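Local coordinates for polysaccharide Lyase Family 6 (Bacteroides cellulosilyticus, PDB 6QPS), which probably cleaves alginate by beta-elimination, acting on its mannuronic acid stretches, and binds a calcium ion, at residues Gly292-Asp304 / Tyr339-Thr351. Numbering follows the deposited sequence.
Sequences GIRIINQGHTVYD and YHRVENVDIAYNT
The methyl CG2 of I295 rests on V342 CG1 at 3.9 Å, the two side chains crossing at about a right angle, and V345 CG2 approaches the same I295 methyl more loosely, at 4.3 Å. With CG1 anti to the backbone N (chi1 173°), V342 lays CG2 3.5 Å from I295 O and against I296 CA. V302 CB faces I347 CG1, while V345 CG2 meets H300 CD2; the imidazole is held at both nitrogens, NE2 donating in its ring plane to I296 O and ND1 bonded to N275 N. I296 CD1 meets the edge of the Y339 ring at CD2, 3.8 Å. I295, V302, V342, V345 and I347 line the inside of a right-handed parallel beta-helix, the fold of PL6 lyases; strands 301-303 and 345-348, on successive coils, differ in direction by 2°. D346 N donates to H300 O, and V302 N to D346 O at 2.8 Å. V302 O accepts two bonds: A348 N comes nearly along its C=O axis, and N350 ND2 from above the carbonyl plane at 3.1 Å. Water joins N297 OD1 to H340 ND1, and N297 ND2 bonds R270 O. Q298 and E343 run side by side: Q298 OE1 bonds R324, E343 OE1 makes a salt bridge to R369, and a water links Q298 NE2 to R341 O.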
loop_
_atom_site.group_PDB
_atom_site.type_symbol
_atom_site.label_atom_id
_atom_site.label_comp_id
_atom_site.label_asym_id
_atom_site.label_seq_id
_atom_site.Cartn_x
_atom_site.Cartn_y
_atom_site.Cartn_z
ATOM N N GLY A 292 5.941 8.584 -8.356
ATOM C CA GLY A 292 4.861 7.838 -8.987
ATOM C C GLY A 292 5.097 6.333 -8.945
ATOM O O GLY A 292 5.065 5.747 -7.851
ATOM N N ILE A 293 5.375 5.696 -10.092
ATOM C CA ILE A 293 5.387 4.235 -10.225
ATOM C C ILE A 293 6.785 3.790 -10.608
ATOM O O ILE A 293 7.364 4.301 -11.573
ATOM C CB ILE A 293 4.348 3.743 -11.252
ATOM C CG1 ILE A 293 2.949 4.097 -10.777
ATOM C CG2 ILE A 293 4.457 2.239 -11.463
ATOM C CD1 ILE A 293 1.837 3.964 -11.828
ATOM N N ARG A 294 7.332 2.849 -9.847
ATOM C CA ARG A 294 8.647 2.268 -10.112
ATOM C C ARG A 294 8.485 0.826 -10.574
ATOM O O ARG A 294 7.861 0.013 -9.872
ATOM C CB ARG A 294 9.534 2.335 -8.865
ATOM C CG ARG A 294 10.953 1.830 -9.021
ATOM C CD ARG A 294 11.940 2.655 -8.200
ATOM N NE ARG A 294 11.710 2.655 -6.761
ATOM C CZ ARG A 294 12.360 1.879 -5.890
ATOM N NH1 ARG A 294 13.261 1.012 -6.314
ATOM N NH2 ARG A 294 12.114 1.980 -4.585
ATOM N N ILE A 295 9.062 0.508 -11.736
ATOM C CA ILE A 295 8.912 -0.786 -12.404
ATOM C C ILE A 295 10.242 -1.549 -12.413
ATOM O O ILE A 295 11.238 -1.074 -12.983
ATOM C CB ILE A 295 8.386 -0.600 -13.835
ATOM C CG1 ILE A 295 7.019 0.070 -13.833
ATOM C CG2 ILE A 295 8.376 -1.948 -14.562
ATOM C CD1 ILE A 295 5.928 -0.730 -13.146
ATOM N N ILE A 296 10.230 -2.720 -11.753
ATOM C CA ILE A 296 11.231 -3.785 -11.774
ATOM C C ILE A 296 10.403 -5.050 -12.057
ATOM O O ILE A 296 9.178 -5.055 -11.895
ATOM C CB ILE A 296 11.970 -3.860 -10.405
ATOM C CG1 ILE A 296 12.606 -2.499 -10.081
ATOM C CG2 ILE A 296 13.028 -4.966 -10.327
ATOM C CD1 ILE A 296 12.742 -2.252 -8.602
ATOM N N ASN A 297 11.053 -6.122 -12.540
ATOM C CA ASN A 297 10.381 -7.410 -12.784
ATOM C C ASN A 297 9.425 -7.390 -13.981
ATOM O O ASN A 297 9.410 -6.436 -14.758
ATOM C CB ASN A 297 9.663 -7.913 -11.525
ATOM C CG ASN A 297 10.446 -7.653 -10.258
ATOM O OD1 ASN A 297 11.384 -8.349 -9.968
ATOM N ND2 ASN A 297 10.076 -6.614 -9.519
ATOM N N GLN A 298 8.673 -8.473 -14.193
ATOM C CA GLN A 298 8.018 -8.649 -15.481
ATOM C C GLN A 298 6.504 -8.743 -15.405
ATOM O O GLN A 298 5.916 -9.058 -14.371
ATOM C CB GLN A 298 8.592 -9.852 -16.244
ATOM C CG GLN A 298 8.424 -11.190 -15.594
ATOM C CD GLN A 298 8.988 -12.350 -16.448
ATOM O OE1 GLN A 298 8.237 -13.169 -16.929
ATOM N NE2 GLN A 298 10.298 -12.411 -16.600
ATOM N N GLY A 299 5.888 -8.515 -16.560
ATOM C CA GLY A 299 4.528 -8.936 -16.783
ATOM C C GLY A 299 3.436 -7.992 -16.352
ATOM O O GLY A 299 2.256 -8.333 -16.519
ATOM N N HIS A 300 3.769 -6.826 -15.828
ATOM C CA HIS A 300 2.788 -5.905 -15.256
ATOM C C HIS A 300 1.991 -5.186 -16.339
ATOM O O HIS A 300 2.458 -4.982 -17.467
ATOM C CB HIS A 300 3.470 -4.840 -14.381
ATOM C CG HIS A 300 4.582 -5.375 -13.527
ATOM N ND1 HIS A 300 4.391 -6.297 -12.511
ATOM C CD2 HIS A 300 5.908 -5.115 -13.566
ATOM C CE1 HIS A 300 5.568 -6.563 -11.961
ATOM N NE2 HIS A 300 6.495 -5.851 -12.577
ATOM N N THR A 301 0.772 -4.788 -15.974
ATOM C CA THR A 301 -0.084 -3.947 -16.811
ATOM C C THR A 301 -0.390 -2.664 -16.040
ATOM O O THR A 301 -0.903 -2.725 -14.919
ATOM C CB THR A 301 -1.353 -4.701 -17.215
ATOM O OG1 THR A 301 -0.990 -5.916 -17.902
ATOM C CG2 THR A 301 -2.198 -3.851 -18.157
ATOM N N VAL A 302 -0.042 -1.516 -16.625
ATOM C CA VAL A 302 -0.058 -0.212 -15.953
ATOM C C VAL A 302 -0.914 0.722 -16.809
ATOM O O VAL A 302 -0.465 1.196 -17.864
ATOM C CB VAL A 302 1.364 0.332 -15.804
ATOM C CG1 VAL A 302 1.360 1.672 -15.113
ATOM C CG2 VAL A 302 2.271 -0.665 -15.077
ATOM N N TYR A 303 -2.156 0.968 -16.369
ATOM C CA TYR A 303 -3.190 1.605 -17.177
ATOM C C TYR A 303 -3.934 2.694 -16.419
ATOM O O TYR A 303 -4.366 2.481 -15.287
ATOM C CB TYR A 303 -4.187 0.503 -17.600
ATOM C CG TYR A 303 -5.483 0.981 -18.214
ATOM C CD1 TYR A 303 -5.459 1.695 -19.397
ATOM C CD2 TYR A 303 -6.725 0.702 -17.626
ATOM C CE1 TYR A 303 -6.625 2.150 -19.974
ATOM C CE2 TYR A 303 -7.898 1.121 -18.217
ATOM C CZ TYR A 303 -7.842 1.850 -19.394
ATOM O OH TYR A 303 -8.993 2.304 -20.008
ATOM N N ASP A 304 -4.145 3.842 -17.071
ATOM C CA ASP A 304 -5.060 4.887 -16.586
ATOM C C ASP A 304 -4.602 5.565 -15.295
ATOM O O ASP A 304 -5.429 6.128 -14.582
ATOM C CB ASP A 304 -6.500 4.336 -16.474
ATOM C CG ASP A 304 -7.566 5.422 -16.339
ATOM O OD1 ASP A 304 -7.473 6.418 -17.086
ATOM O OD2 ASP A 304 -8.483 5.237 -15.511
ATOM N N TYR A 339 17.612 -7.378 -8.117
ATOM C CA TYR A 339 16.713 -6.739 -9.072
ATOM C C TYR A 339 16.623 -7.618 -10.310
ATOM O O TYR A 339 17.647 -8.098 -10.809
ATOM C CB TYR A 339 17.246 -5.339 -9.482
ATOM C CG TYR A 339 17.314 -4.367 -8.318
ATOM C CD1 TYR A 339 18.437 -4.294 -7.505
ATOM C CD2 TYR A 339 16.239 -3.536 -8.026
ATOM C CE1 TYR A 339 18.485 -3.420 -6.422
ATOM C CE2 TYR A 339 16.272 -2.674 -6.941
ATOM C CZ TYR A 339 17.407 -2.611 -6.161
ATOM O OH TYR A 339 17.460 -1.749 -5.082
ATOM N N HIS A 340 15.400 -7.821 -10.806
ATOM C CA HIS A 340 15.140 -8.744 -11.902
ATOM C C HIS A 340 14.652 -7.997 -13.137
ATOM O O HIS A 340 13.917 -7.001 -13.041
ATOM C CB HIS A 340 14.193 -9.850 -11.436
ATOM C CG HIS A 340 14.765 -10.655 -10.315
ATOM N ND1 HIS A 340 14.724 -10.229 -9.002
ATOM C CD2 HIS A 340 15.455 -11.820 -10.317
ATOM C CE1 HIS A 340 15.322 -11.127 -8.240
ATOM N NE2 HIS A 340 15.792 -12.094 -9.014
ATOM N N ARG A 341 15.087 -8.493 -14.303
ATOM C CA ARG A 341 14.841 -7.811 -15.573
ATOM C C ARG A 341 13.379 -7.390 -15.758
ATOM O O ARG A 341 12.436 -8.151 -15.490
ATOM C CB ARG A 341 15.254 -8.715 -16.743
ATOM C CG ARG A 341 15.276 -7.994 -18.083
ATOM C CD ARG A 341 15.315 -8.968 -19.278
ATOM N NE ARG A 341 16.557 -9.704 -19.447
ATOM C CZ ARG A 341 17.590 -9.318 -20.205
ATOM N NH1 ARG A 341 17.568 -8.160 -20.844
ATOM N NH2 ARG A 341 18.647 -10.098 -20.320
ATOM N N VAL A 342 13.190 -6.170 -16.249
ATOM C CA VAL A 342 11.879 -5.723 -16.686
ATOM C C VAL A 342 11.607 -6.300 -18.069
ATOM O O VAL A 342 12.350 -6.035 -19.018
ATOM C CB VAL A 342 11.783 -4.194 -16.701
ATOM C CG1 VAL A 342 10.462 -3.760 -17.329
ATOM C CG2 VAL A 342 11.926 -3.614 -15.288
ATOM N N GLU A 343 10.526 -7.065 -18.204
ATOM C CA GLU A 343 10.108 -7.497 -19.534
ATOM C C GLU A 343 8.593 -7.630 -19.574
ATOM O O GLU A 343 7.950 -7.911 -18.557
ATOM C CB GLU A 343 10.797 -8.744 -20.121
ATOM C CG GLU A 343 11.194 -9.808 -19.204
ATOM C CD GLU A 343 12.048 -10.891 -19.893
ATOM O OE1 GLU A 343 12.023 -11.028 -21.133
ATOM O OE2 GLU A 343 12.755 -11.631 -19.193
ATOM N N ASN A 344 8.037 -7.438 -20.764
ATOM C CA ASN A 344 6.622 -7.710 -21.039
ATOM C C ASN A 344 5.704 -6.852 -20.175
ATOM O O ASN A 344 4.784 -7.348 -19.525
ATOM C CB ASN A 344 6.292 -9.197 -20.888
ATOM C CG ASN A 344 7.329 -10.080 -21.528
ATOM O OD1 ASN A 344 7.764 -9.855 -22.670
ATOM N ND2 ASN A 344 7.736 -11.116 -20.817
ATOM N N VAL A 345 5.962 -5.549 -20.171
ATOM C CA VAL A 345 5.219 -4.591 -19.363
ATOM C C VAL A 345 4.492 -3.640 -20.312
ATOM O O VAL A 345 5.110 -3.061 -21.219
ATOM C CB VAL A 345 6.145 -3.809 -18.403
ATOM C CG1 VAL A 345 5.385 -2.697 -17.694
ATOM C CG2 VAL A 345 6.783 -4.744 -17.362
ATOM N N ASP A 346 3.174 -3.504 -20.125
ATOM C CA ASP A 346 2.333 -2.615 -20.918
ATOM C C ASP A 346 2.031 -1.362 -20.104
ATOM O O ASP A 346 1.430 -1.456 -19.032
ATOM C CB ASP A 346 1.029 -3.358 -21.252
ATOM C CG ASP A 346 0.088 -2.560 -22.139
ATOM O OD1 ASP A 346 0.564 -1.732 -22.951
ATOM O OD2 ASP A 346 -1.137 -2.764 -22.021
ATOM N N ILE A 347 2.447 -0.197 -20.612
ATOM C CA ILE A 347 2.276 1.102 -19.957
ATOM C C ILE A 347 1.446 1.969 -20.897
ATOM O O ILE A 347 1.979 2.561 -21.842
ATOM C CB ILE A 347 3.622 1.752 -19.599
ATOM C CG1 ILE A 347 4.491 0.747 -18.810
ATOM C CG2 ILE A 347 3.392 3.017 -18.817
ATOM C CD1 ILE A 347 5.919 1.200 -18.471
ATOM N N ALA A 348 0.124 2.032 -20.650
ATOM C CA ALA A 348 -0.831 2.603 -21.582
ATOM C C ALA A 348 -1.820 3.565 -20.928
ATOM O O ALA A 348 -2.388 3.294 -19.865
ATOM C CB ALA A 348 -1.604 1.471 -22.260
ATOM N N TYR A 349 -2.089 4.665 -21.622
ATOM C CA TYR A 349 -3.215 5.549 -21.286
ATOM C C TYR A 349 -3.046 6.192 -19.909
ATOM O O TYR A 349 -4.026 6.433 -19.209
ATOM C CB TYR A 349 -4.601 4.868 -21.463
ATOM C CG TYR A 349 -5.019 4.751 -22.924
ATOM C CD1 TYR A 349 -5.538 5.842 -23.592
ATOM C CD2 TYR A 349 -4.866 3.554 -23.648
ATOM C CE1 TYR A 349 -5.882 5.782 -24.927
ATOM C CE2 TYR A 349 -5.217 3.473 -25.012
ATOM C CZ TYR A 349 -5.722 4.604 -25.650
ATOM O OH TYR A 349 -6.078 4.632 -26.980
ATOM N N ASN A 350 -1.805 6.448 -19.509
ATOM C CA ASN A 350 -1.486 7.149 -18.274
ATOM C C ASN A 350 -1.195 8.616 -18.579
ATOM O O ASN A 350 -1.000 9.008 -19.728
ATOM C CB ASN A 350 -0.244 6.531 -17.617
ATOM C CG ASN A 350 -0.398 5.033 -17.364
ATOM O OD1 ASN A 350 -1.001 4.604 -16.391
ATOM N ND2 ASN A 350 0.178 4.219 -18.254
ATOM N N THR A 351 -1.169 9.433 -17.527
ATOM C CA THR A 351 -0.826 10.854 -17.617
ATOM C C THR A 351 0.310 11.155 -16.654
ATOM O O THR A 351 0.239 10.772 -15.482
ATOM C CB THR A 351 -2.031 11.727 -17.255
ATOM O OG1 THR A 351 -3.081 11.535 -18.212
ATOM C CG2 THR A 351 -1.644 13.194 -17.229
HETATM O O HOH W 1 13.416 -7.952 -8.012
HETATM O O HOH W 2 12.376 -10.794 -15.024
HETATM O O HOH W 3 -7.073 6.769 -19.672
#